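Local coordinates for protein Cry37AA1 (Bacillus thuringiensis, PDB 4RHZ) that forms a calcium-binding C2-fold partner of Cry23Aa1 in a two-component Bacillus thuringiensis toxin, and probably acts together with it against insects, at residues B[8-13]-B[117-122]; B[27-32]-B[71-76]. All coordinates share one frame; numbering follows the deposited sequence. Where two conformers were deposited one is given.

Contact 1. Residues B[8-13]-B[117-122]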
loop_
_atom_site.group_PDB
_atom_site.type_symbol
_atom_site.label_atom_id
_atom_site.label_comp_id
_atom_site.label_asym_id
_atom_site.label_seq_id
_atom_site.Cartn_x
_atom_site.Cartn_y
_atom_site.Cartn_z
ATOM N N PHE B 8 -9.137 6.303 17.636
ATOM C CA PHE B 8 -7.760 6.032 17.482
ATOM C C PHE B 8 -7.637 4.544 17.427
ATOM O O PHE B 8 -8.207 3.849 18.278
ATOM C CB PHE B 8 -6.986 6.586 18.726
ATOM C CG PHE B 8 -7.102 8.092 18.848
ATOM C CD1 PHE B 8 -8.064 8.674 19.688
ATOM C CD2 PHE B 8 -6.347 8.922 18.032
ATOM C CE1 PHE B 8 -8.224 10.034 19.742
ATOM C CE2 PHE B 8 -6.490 10.309 18.075
ATOM C CZ PHE B 8 -7.420 10.868 18.940
ATOM N N THR B 9 -6.873 4.037 16.452
ATOM C CA THR B 9 -6.634 2.580 16.447
ATOM C C THR B 9 -5.174 2.374 16.513
ATOM O O THR B 9 -4.485 2.752 15.608
ATOM C CB THR B 9 -7.163 1.923 15.160
ATOM O OG1 THR B 9 -8.539 2.241 15.053
ATOM C CG2 THR B 9 -6.994 0.407 15.219
ATOM N N ILE B 10 -4.715 1.739 17.562
ATOM C CA ILE B 10 -3.350 1.658 17.799
ATOM C C ILE B 10 -2.918 0.203 17.711
ATOM O O ILE B 10 -3.588 -0.671 18.305
ATOM C CB ILE B 10 -3.082 2.124 19.255
ATOM C CG1 ILE B 10 -3.663 3.554 19.499
ATOM C CG2 ILE B 10 -1.646 1.967 19.589
ATOM C CD1 ILE B 10 -3.467 4.048 20.917
ATOM N N ASN B 11 -1.779 -0.053 17.024
ATOM C CA ASN B 11 -1.220 -1.382 16.934
ATOM C C ASN B 11 0.169 -1.439 17.435
ATOM O O ASN B 11 0.974 -0.570 17.086
ATOM C CB ASN B 11 -1.257 -1.831 15.485
ATOM C CG ASN B 11 -2.599 -2.386 15.126
ATOM O OD1 ASN B 11 -2.906 -3.483 15.530
ATOM N ND2 ASN B 11 -3.432 -1.620 14.435
ATOM N N PHE B 12 0.456 -2.472 18.243
ATOM C CA PHE B 12 1.734 -2.660 18.867
ATOM C C PHE B 12 2.483 -3.833 18.224
ATOM O O PHE B 12 1.889 -4.833 17.956
ATOM C CB PHE B 12 1.530 -2.961 20.339
ATOM C CG PHE B 12 0.728 -1.896 21.099
ATOM C CD1 PHE B 12 -0.673 -1.959 21.155
ATOM C CD2 PHE B 12 1.401 -0.858 21.800
ATOM C CE1 PHE B 12 -1.400 -0.995 21.881
ATOM C CE2 PHE B 12 0.706 0.087 22.528
ATOM C CZ PHE B 12 -0.713 0.038 22.585
ATOM N N TYR B 13 3.806 -3.733 18.042
ATOM C CA TYR B 13 4.586 -4.750 17.358
ATOM C C TYR B 13 5.858 -4.919 18.126
ATOM O O TYR B 13 6.431 -3.901 18.544
ATOM C CB TYR B 13 4.915 -4.305 15.938
ATOM C CG TYR B 13 3.721 -4.125 15.093
ATOM C CD1 TYR B 13 3.187 -5.199 14.344
ATOM C CD2 TYR B 13 3.094 -2.897 15.034
ATOM C CE1 TYR B 13 1.993 -5.016 13.521
ATOM C CE2 TYR B 13 1.992 -2.689 14.228
ATOM C CZ TYR B 13 1.414 -3.759 13.477
ATOM O OH TYR B 13 0.284 -3.501 12.684
ATOM N N VAL B 117 5.154 1.118 16.934
ATOM C CA VAL B 117 3.721 1.275 17.146
ATOM C C VAL B 117 3.143 2.021 15.977
ATOM O O VAL B 117 3.867 2.864 15.419
ATOM C CB VAL B 117 3.484 2.143 18.406
ATOM C CG1 VAL B 117 2.035 2.417 18.613
ATOM C CG2 VAL B 117 4.029 1.452 19.641
ATOM N N THR B 118 1.882 1.755 15.586
ATOM C CA THR B 118 1.281 2.550 14.577
ATOM C C THR B 118 -0.057 3.132 15.098
ATOM O O THR B 118 -0.685 2.556 16.001
ATOM C CB THR B 118 0.985 1.755 13.285
ATOM O OG1 THR B 118 -0.099 0.846 13.496
ATOM C CG2 THR B 118 2.223 1.053 12.665
ATOM N N ILE B 119 -0.505 4.283 14.566
ATOM C CA ILE B 119 -1.720 4.871 15.045
ATOM C C ILE B 119 -2.469 5.399 13.879
ATOM O O ILE B 119 -1.927 6.113 13.038
ATOM C CB ILE B 119 -1.446 6.103 16.017
ATOM C CG1 ILE B 119 -0.806 5.665 17.314
ATOM C CG2 ILE B 119 -2.751 6.736 16.523
ATOM C CD1 ILE B 119 0.567 5.886 17.347
ATOM N N LYS B 120 -3.752 5.113 13.849
ATOM C CA LYS B 120 -4.626 5.546 12.783
ATOM C C LYS B 120 -5.727 6.277 13.480
ATOM O O LYS B 120 -6.035 5.894 14.590
ATOM C CB LYS B 120 -5.211 4.255 12.225
ATOM C CG LYS B 120 -6.417 4.402 11.424
ATOM C CD LYS B 120 -7.083 3.030 11.203
ATOM C CE LYS B 120 -8.247 3.204 10.232
ATOM N NZ LYS B 120 -9.063 1.946 10.163
ATOM N N TYR B 121 -6.316 7.321 12.886
ATOM C CA TYR B 121 -7.397 7.989 13.571
ATOM C C TYR B 121 -8.402 8.466 12.584
ATOM O O TYR B 121 -8.031 8.690 11.456
ATOM C CB TYR B 121 -6.893 9.185 14.425
ATOM C CG TYR B 121 -6.413 10.427 13.689
ATOM C CD1 TYR B 121 -7.201 11.575 13.648
ATOM C CD2 TYR B 121 -5.154 10.465 13.074
ATOM C CE1 TYR B 121 -6.766 12.740 12.998
ATOM C CE2 TYR B 121 -4.675 11.664 12.464
ATOM C CZ TYR B 121 -5.494 12.785 12.433
ATOM O OH TYR B 121 -5.045 13.936 11.780
ATOM N N SER B 122 -9.650 8.647 13.032
ATOM C CA SER B 122 -10.706 9.213 12.201
ATOM C C SER B 122 -11.630 10.062 13.061
ATOM O O SER B 122 -11.684 9.894 14.288
ATOM C CB SER B 122 -11.544 8.098 11.518
ATOM O OG SER B 122 -12.120 7.217 12.474
HETATM O O HOH W 1 -9.102 4.610 14.196
HETATM O O HOH W 2 -2.757 1.229 13.874
HETATM O O HOH W 3 -0.171 -1.275 11.638
#
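Strands 8-13 and 117-122 are antiparallel neighbours in the middle of one four-stranded sheet, and F8 meets Y121, I10 meets I119 and F12 meets V117 on its buried face. The backbone ladder is regular. T9 and K120 exchange two hydrogen bonds, with T9 N to K120 O at 2.8 Å. N11 and T118 exchange two more. F8-Y121, I10-I119 and F12-V117 are the non-hydrogen-bonded pairs, alternating with these; there CA-H groups lean on carbonyls, as I10 CA does on T118 O at 3.3 Å.

The F8 ring lies obliquely to Y121, with F8 CD2 3.7 Å from Y121 CB. Its edge is turned to I119 CG2. I10 CG2 stands anti to the backbone N (CG1 at chi1 -55°), and this branch reaches V117 CG1 at 3.8 Å. The same methyl sits over one face of the F12 ring. This is the inward face of one sheet of a beta sandwich, consistent with the C2 fold: F8 and I119 also touch F75 of the other sheet. The hydroxyl of Y121 reaches past the strand pair to S100 O.

T9, N11, T118 and K120 line the other face, which is wetter. The aliphatic chain of K120 runs alongside T9, with K120 CD 4.1 Å from T9 CB. One water joins T9 O to T118 OG1, and a second, 2.8 Å from T118 OG1, joins it to Y13 OH. T118 OG1 is therefore gripped by two waters. T118 CG2 packs obliquely against the Y13 ring at CE2, while that ring also stacks with Y116.

Contact 2. Residues B[27-32]-B[71-76]; sequences IKAYLT and NQMCFY
Y30 lays its ring over C74, and K28 runs across the ring of Y76, where strands 27-30 and 73-76 pair antiparallel. K28 and Y76 exchange two backbone hydrogen bonds, and so do Y30 and C74. The bond from K28 N to Y76 O is nearly straight, with an N-H...O angle of 174°.

The K28 side chain can be followed outward. K28 CB sits over one face of the Y76 ring, 3.9 Å from Y76 CE2. With CG anti to the carbonyl carbon (chi1 -67°) and the chain extended beyond it, the lysine is carried along the ring to the phenol oxygen. There K28 CD passes 3.6 Å from Y76 OH. NZ goes further and donates to a water; that water gives only a weak bond to Y76 OH. The stronger partner of this hydroxyl is D37.

On the same side of the sheet, C74 CB makes a CH-pi contact with the Y30 ring, 3.6 Å from its centroid and 19° off the normal. C74 SG lies obliquely to the same ring and is held by the disulfide to C99 on the next strand. Y30 OH continues to T247 of the Cry23Aa1 chain.

The other side is apolar. A29 CB touches F75 CD2 at 3.8 Å, and the M73 sulfur lies near both A29 and L31 CD1. Past the strand end, Q72 NE2 donates to L31 O at 3.3 Å, tilted from the carbonyl plane. It also binds T247 O of the Cry23Aa1 chain.

The disulfide fixes C74, and the CH-pi contact with the Y30 OH bond probably restrains the Y30 ring. The amide of Q72 ties the loop after the strand to the partner protein, so this end of the pair belongs to the heterodimer interface.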
loop_
_atom_site.group_PDB
_atom_site.type_symbol
_atom_site.label_atom_id
_atom_site.label_comp_id
_atom_site.label_asym_id
_atom_site.label_seq_id
_atom_site.Cartn_x
_atom_site.Cartn_y
_atom_site.Cartn_z
ATOM N N ILE B 27 0.762 6.628 25.249
ATOM C CA ILE B 27 0.826 7.314 23.976
ATOM C C ILE B 27 -0.082 8.558 24.098
ATOM O O ILE B 27 -1.213 8.513 24.679
ATOM C CB ILE B 27 0.361 6.410 22.786
ATOM C CG1 ILE B 27 1.300 5.176 22.644
ATOM C CG2 ILE B 27 0.281 7.195 21.428
ATOM C CD1 ILE B 27 0.602 3.979 21.951
ATOM N N LYS B 28 0.398 9.665 23.565
ATOM C CA LYS B 28 -0.339 10.921 23.659
ATOM C C LYS B 28 -0.441 11.565 22.309
ATOM O O LYS B 28 0.374 11.314 21.447
ATOM C CB LYS B 28 0.377 11.895 24.576
ATOM C CG LYS B 28 0.366 11.425 26.019
ATOM C CD LYS B 28 1.101 12.431 26.896
ATOM C CE LYS B 28 1.212 11.910 28.321
ATOM N NZ LYS B 28 1.975 12.903 29.155
ATOM N N ALA B 29 -1.412 12.433 22.170
ATOM C CA ALA B 29 -1.611 13.190 20.973
ATOM C C ALA B 29 -1.762 14.694 21.323
ATOM O O ALA B 29 -2.049 15.047 22.497
ATOM C CB ALA B 29 -2.871 12.699 20.335
ATOM N N TYR B 30 -1.653 15.542 20.305
ATOM C CA TYR B 30 -2.056 16.934 20.411
ATOM C C TYR B 30 -2.365 17.407 19.017
ATOM O O TYR B 30 -1.843 16.838 18.042
ATOM C CB TYR B 30 -0.925 17.815 21.038
ATOM C CG TYR B 30 0.431 17.877 20.279
ATOM C CD1 TYR B 30 0.692 18.878 19.385
ATOM C CD2 TYR B 30 1.438 16.979 20.531
ATOM C CE1 TYR B 30 1.898 18.943 18.672
ATOM C CE2 TYR B 30 2.671 17.058 19.877
ATOM C CZ TYR B 30 2.880 18.050 18.942
ATOM O OH TYR B 30 4.060 18.154 18.242
ATOM N N LEU B 31 -3.145 18.467 18.888
ATOM C CA LEU B 31 -3.398 19.041 17.584
ATOM C C LEU B 31 -2.263 19.919 17.068
ATOM O O LEU B 31 -1.515 19.521 16.140
ATOM C CB LEU B 31 -4.720 19.804 17.563
ATOM C CG LEU B 31 -5.983 18.927 17.390
ATOM C CD1 LEU B 31 -5.965 17.624 18.150
ATOM C CD2 LEU B 31 -7.294 19.707 17.772
ATOM N N THR B 32 -2.106 21.105 17.657
ATOM C CA THR B 32 -1.105 22.032 17.113
ATOM C C THR B 32 -0.171 22.527 18.154
ATOM O O THR B 32 0.936 22.991 17.811
ATOM C CB THR B 32 -1.737 23.208 16.416
ATOM O OG1 THR B 32 -2.707 23.761 17.283
ATOM C CG2 THR B 32 -2.521 22.732 15.103
ATOM N N ASN B 71 -7.306 18.880 10.834
ATOM C CA ASN B 71 -6.518 18.594 9.651
ATOM C C ASN B 71 -5.218 17.875 10.029
ATOM O O ASN B 71 -4.471 17.439 9.167
ATOM C CB ASN B 71 -6.137 19.957 9.028
ATOM C CG ASN B 71 -5.410 20.900 10.049
ATOM O OD1 ASN B 71 -5.921 21.198 11.147
ATOM N ND2 ASN B 71 -4.219 21.353 9.678
ATOM N N GLN B 72 -4.919 17.829 11.321
ATOM C CA GLN B 72 -3.574 17.496 11.786
ATOM C C GLN B 72 -3.588 16.910 13.191
ATOM O O GLN B 72 -4.265 17.416 14.072
ATOM C CB GLN B 72 -2.694 18.779 11.815
ATOM C CG GLN B 72 -1.281 18.641 12.351
ATOM C CD GLN B 72 -0.448 19.974 12.262
ATOM O OE1 GLN B 72 -0.278 20.573 11.177
ATOM N NE2 GLN B 72 0.045 20.429 13.407
ATOM N N MET B 73 -2.755 15.900 13.439
ATOM C CA MET B 73 -2.660 15.404 14.766
ATOM C C MET B 73 -1.297 14.841 14.912
ATOM O O MET B 73 -0.773 14.248 13.954
ATOM C CB MET B 73 -3.803 14.390 14.955
ATOM C CG MET B 73 -3.836 13.771 16.308
ATOM S SD MET B 73 -5.479 13.620 17.121
ATOM C CE MET B 73 -6.742 13.931 16.035
ATOM N N CYS B 74 -0.680 15.038 16.081
ATOM C CA CYS B 74 0.683 14.680 16.270
ATOM C C CYS B 74 0.732 13.693 17.381
ATOM O O CYS B 74 -0.030 13.829 18.317
ATOM C CB CYS B 74 1.517 15.937 16.587
ATOM S SG CYS B 74 1.535 17.130 15.224
ATOM N N PHE B 75 1.616 12.685 17.323
ATOM C CA PHE B 75 1.528 11.595 18.299
ATOM C C PHE B 75 2.905 11.304 18.816
ATOM O O PHE B 75 3.889 11.449 18.072
ATOM C CB PHE B 75 0.982 10.309 17.642
ATOM C CG PHE B 75 -0.393 10.431 17.067
ATOM C CD1 PHE B 75 -0.571 10.754 15.723
ATOM C CD2 PHE B 75 -1.515 10.168 17.844
ATOM C CE1 PHE B 75 -1.865 10.883 15.166
ATOM C CE2 PHE B 75 -2.848 10.219 17.287
ATOM C CZ PHE B 75 -3.032 10.619 15.969
ATOM N N TYR B 76 3.005 10.821 20.046
ATOM C CA TYR B 76 4.286 10.268 20.529
ATOM C C TYR B 76 4.034 9.363 21.666
ATOM O O TYR B 76 2.964 9.415 22.267
ATOM C CB TYR B 76 5.222 11.379 21.006
ATOM C CG TYR B 76 4.762 12.192 22.246
ATOM C CD1 TYR B 76 5.343 11.963 23.470
ATOM C CD2 TYR B 76 3.802 13.203 22.152
ATOM C CE1 TYR B 76 5.004 12.711 24.587
ATOM C CE2 TYR B 76 3.430 13.952 23.281
ATOM C CZ TYR B 76 4.069 13.691 24.473
ATOM O OH TYR B 76 3.793 14.368 25.608
HETATM O O HOH W 4 4.946 13.071 28.584
#

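How the contacts relate
Contacts 1 and 2 lie in the two opposed sheets of the sandwich, with centres about 12 Å apart. Contact 2 is nested within the chain loop that contact 1 closes, and strand 26-30 is the next strand after 4-13. Their inner faces meet directly. F8 CE2 lies 3.6 Å from M73 SD, and Y121 CD2 lies 3.6 Å from F75 CZ. I119 CG2 also packs on F75 CE2 at 3.6 Å. I27 reaches I10, F12 and V117. The calcium held by D89 and E112 is about 11 Å from the Y13 side chain of contact 1. Contact 2 lies away from that site. It meets Cry23Aa1 through four residues, whereas contact 1 touches it through K120.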